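Local coordinates for protein tail lysozyme, putative (Geobacter sulfurreducens, PDB 2IA7) that is of unknown function but, as a putative tail lysozyme of the gp25-like baseplate wedge family, probably belongs to a phage-tail-like apparatus, at residues A[60-65]-A[72-77]. Numbering follows the deposited sequence.
Sequences HDRVFS and LGLIEN
Arg62 and Leu74 approach from opposite directions, the arginine from the loop before helix 69-86 and the leucine from that helix, so that a leucine methyl lies over one face of the guanidinium. From CB, the arginine runs through CG, and the bend at chi2 (-103°) carries CD, NE and CZ across the helix, past the end of Leu74. Arg62 CD comes within 3.9 Å of Leu74 CD2. The next atom, Arg62 NE, makes the closest approach of the contact, 3.5 Å from Leu74 CD2. The methyl is thus not centred on CZ but nearer NE, while Arg62 NH1 approaches Leu74 CD1 at 3.9 Å. Arginine suits this place because its flat face, poorly hydrated and without N-H bonds, can lie against a methyl while those bonds point outward in the plane: NE forms a salt bridge with Glu78, one turn further along the helix.

Phe64 also points its side chain at the helix, long and flat enough to span from loop to Ile75. Leu74 CD2 lies near the ring plane, 4.3 Å from Phe64 CE1 at the edge; leucine's forked tip thus serves arginine and phenylalanine with one methyl and NH1 with the other. Phe64 CZ reaches Ile75 CG1 at 4.1 Å. Branched Ile75 suits the buried side of the helix, where it also touches Leu107 and Ile109 of strand 106-115; both it and Phe64 touch Ile59. With only a methyl group at Leu74's position, as in alanine, the guanidinium face and the phenyl edge would probably lose the apolar partner they share.

The arrangement is that of an extended loop packing through side chains alone against the helix it leads into, at the partly exposed margin of a gp25-like alpha+beta domain whose helix 69-86 lies on a three-stranded antiparallel sheet.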
ATOM      1  N   HIS A  60       0.853  -4.633  -8.653  1.00 20.35           N
ATOM      2  CA  HIS A  60       1.946  -5.413  -9.204  1.00 21.25           C
ATOM      3  C   HIS A  60       1.578  -6.086 -10.523  1.00 23.83           C
ATOM      4  O   HIS A  60       2.472  -6.519 -11.230  1.00 27.24           O
ATOM      5  CB  HIS A  60       2.414  -6.465  -8.176  1.00 21.92           C
ATOM      6  CG  HIS A  60       2.956  -5.856  -6.909  1.00 22.48           C
ATOM      7  ND1 HIS A  60       4.263  -5.438  -6.782  1.00 28.44           N
ATOM      8  CD2 HIS A  60       2.350  -5.549  -5.746  1.00 21.02           C
ATOM      9  CE1 HIS A  60       4.442  -4.928  -5.571  1.00 29.56           C
ATOM     10  NE2 HIS A  60       3.294  -4.982  -4.923  1.00 21.84           N
ATOM     11  N   ASP A  61       0.285  -6.194 -10.844  1.00 25.12           N
ATOM     12  CA  ASP A  61      -0.150  -6.776 -12.124  1.00 25.29           C
ATOM     13  C   ASP A  61      -0.161  -5.777 -13.299  1.00 25.58           C
ATOM     14  O   ASP A  61      -0.310  -6.176 -14.446  1.00 29.66           O
ATOM     15  CB  ASP A  61      -1.528  -7.372 -11.977  1.00 24.83           C
ATOM     16  CG  ASP A  61      -1.576  -8.460 -10.918  1.00 34.49           C
ATOM     17  OD1 ASP A  61      -0.638  -9.282 -10.876  1.00 50.63           O
ATOM     18  OD2 ASP A  61      -2.544  -8.493 -10.137  1.00 44.50           O
ATOM     19  N   ARG A  62       0.027  -4.496 -13.009  1.00 23.45           N
ATOM     20  CA  ARG A  62      -0.189  -3.451 -13.994  1.00 23.11           C
ATOM     21  C   ARG A  62       1.082  -3.116 -14.759  1.00 22.86           C
ATOM     22  O   ARG A  62       2.147  -3.109 -14.179  1.00 23.53           O
ATOM     23  CB  ARG A  62      -0.637  -2.191 -13.301  1.00 22.99           C
ATOM     24  CG  ARG A  62      -1.928  -2.314 -12.512  1.00 31.55           C
ATOM     25  CD  ARG A  62      -3.053  -1.689 -13.279  1.00 31.60           C
ATOM     26  NE  ARG A  62      -4.347  -1.858 -12.612  1.00 30.27           N
ATOM     27  CZ  ARG A  62      -5.509  -1.770 -13.272  1.00 25.03           C
ATOM     28  NH1 ARG A  62      -5.506  -1.494 -14.559  1.00 27.52           N
ATOM     29  NH2 ARG A  62      -6.654  -1.942 -12.636  1.00 29.22           N
ATOM     30  N   VAL A  63       0.936  -2.808 -16.048  1.00 25.95           N
ATOM     31  CA  VAL A  63       1.999  -2.169 -16.837  1.00 27.42           C
ATOM     32  C   VAL A  63       1.433  -0.858 -17.325  1.00 26.02           C
ATOM     33  O   VAL A  63       0.283  -0.819 -17.745  1.00 28.63           O
ATOM     34  CB  VAL A  63       2.453  -3.028 -18.026  1.00 27.82           C
ATOM     35  CG1 VAL A  63       3.619  -2.354 -18.748  1.00 30.25           C
ATOM     36  CG2 VAL A  63       2.871  -4.404 -17.546  1.00 32.73           C
ATOM     37  N   PHE A  64       2.215   0.216 -17.203  1.00 23.07           N
ATOM     38  CA  PHE A  64       1.778   1.558 -17.563  1.00 25.25           C
ATOM     39  C   PHE A  64       2.617   2.098 -18.708  1.00 27.06           C
ATOM     40  O   PHE A  64       3.827   2.154 -18.612  1.00 30.14           O
ATOM     41  CB  PHE A  64       1.881   2.499 -16.381  1.00 24.56           C
ATOM     42  CG  PHE A  64       1.034   2.084 -15.235  1.00 25.76           C
ATOM     43  CD1 PHE A  64      -0.331   2.327 -15.239  1.00 26.04           C
ATOM     44  CD2 PHE A  64       1.588   1.404 -14.176  1.00 28.78           C
ATOM     45  CE1 PHE A  64      -1.122   1.923 -14.156  1.00 25.61           C
ATOM     46  CE2 PHE A  64       0.802   1.008 -13.097  1.00 26.19           C
ATOM     47  CZ  PHE A  64      -0.561   1.267 -13.108  1.00 26.13           C
ATOM     48  N   SER A  65       1.951   2.484 -19.785  1.00 29.98           N
ATOM     49  CA  SER A  65       2.578   3.157 -20.905  1.00 30.33           C
ATOM     50  C   SER A  65       2.733   4.597 -20.533  1.00 31.18           C
ATOM     51  O   SER A  65       3.716   5.244 -20.885  1.00 32.49           O
ATOM     52  CB  SER A  65       1.664   3.102 -22.142  1.00 31.19           C
ATOM     53  OG  SER A  65       1.479   1.789 -22.612  1.00 41.01           O
ATOM     54  N   LEU A  72      -3.031   7.980 -11.399  1.00 20.58           N
ATOM     55  CA  LEU A  72      -2.684   8.072  -9.984  1.00 18.95           C
ATOM     56  C   LEU A  72      -3.874   7.621  -9.146  1.00 18.46           C
ATOM     57  O   LEU A  72      -3.685   6.920  -8.143  1.00 16.43           O
ATOM     58  CB  LEU A  72      -2.238   9.496  -9.605  1.00 18.24           C
ATOM     59  CG  LEU A  72      -0.911   9.961 -10.222  1.00 17.65           C
ATOM     60  CD1 LEU A  72      -0.686  11.428  -9.853  1.00 18.74           C
ATOM     61  CD2 LEU A  72       0.321   9.142  -9.833  1.00 21.54           C
ATOM     62  N   GLY A  73      -5.086   7.999  -9.538  1.00 17.12           N
ATOM     63  CA  GLY A  73      -6.279   7.551  -8.852  1.00 16.83           C
ATOM     64  C   GLY A  73      -6.494   6.059  -8.928  1.00 17.32           C
ATOM     65  O   GLY A  73      -6.910   5.429  -7.973  1.00 16.08           O
ATOM     66  N   LEU A  74      -6.184   5.464 -10.054  1.00 16.74           N
ATOM     67  CA  LEU A  74      -6.250   4.025 -10.213  1.00 18.54           C
ATOM     68  C   LEU A  74      -5.299   3.325  -9.253  1.00 19.95           C
ATOM     69  O   LEU A  74      -5.734   2.367  -8.564  1.00 18.50           O
ATOM     70  CB  LEU A  74      -5.916   3.685 -11.638  1.00 19.59           C
ATOM     71  CG  LEU A  74      -6.021   2.243 -12.093  1.00 21.37           C
ATOM     72  CD1 LEU A  74      -6.350   2.157 -13.546  1.00 26.98           C
ATOM     73  CD2 LEU A  74      -4.701   1.562 -11.813  1.00 22.15           C
ATOM     74  N   ILE A  75      -4.063   3.832  -9.145  1.00 18.94           N
ATOM     75  CA  ILE A  75      -3.050   3.333  -8.215  1.00 17.20           C
ATOM     76  C   ILE A  75      -3.529   3.453  -6.774  1.00 16.81           C
ATOM     77  O   ILE A  75      -3.508   2.484  -6.023  1.00 16.31           O
ATOM     78  CB  ILE A  75      -1.729   4.031  -8.422  1.00 17.20           C
ATOM     79  CG1 ILE A  75      -1.225   3.651  -9.825  1.00 16.70           C
ATOM     80  CG2 ILE A  75      -0.739   3.727  -7.305  1.00 18.10           C
ATOM     81  CD1 ILE A  75      -0.134   4.661 -10.317  1.00 20.62           C
ATOM     82  N   GLU A  76      -4.087   4.600  -6.452  1.00 16.15           N
ATOM     83  CA  GLU A  76      -4.706   4.823  -5.164  1.00 15.71           C
ATOM     84  C   GLU A  76      -5.750   3.777  -4.851  1.00 13.85           C
ATOM     85  O   GLU A  76      -5.821   3.286  -3.730  1.00 15.79           O
ATOM     86  CB  GLU A  76      -5.322   6.221  -5.099  1.00 15.17           C
ATOM     87  CG  GLU A  76      -4.302   7.339  -4.980  1.00 18.14           C
ATOM     88  CD  GLU A  76      -4.809   8.697  -5.448  1.00 17.67           C
ATOM     89  OE1 GLU A  76      -6.017   8.824  -5.798  1.00 19.98           O
ATOM     90  OE2 GLU A  76      -3.993   9.620  -5.514  1.00 18.27           O
ATOM     91  N   ASN A  77      -6.614   3.483  -5.793  1.00 16.47           N
ATOM     92  CA  ASN A  77      -7.752   2.662  -5.479  1.00 15.84           C
ATOM     93  C   ASN A  77      -7.378   1.181  -5.442  1.00 14.66           C
ATOM     94  O   ASN A  77      -7.950   0.431  -4.647  1.00 16.18           O
ATOM     95  CB  ASN A  77      -8.858   2.972  -6.487  1.00 18.35           C
ATOM     96  CG  ASN A  77      -9.405   4.394  -6.314  1.00 18.83           C
ATOM     97  OD1 ASN A  77      -9.291   4.979  -5.224  1.00 21.59           O
ATOM     98  ND2 ASN A  77      -9.991   4.962  -7.375  1.00 20.15           N
TER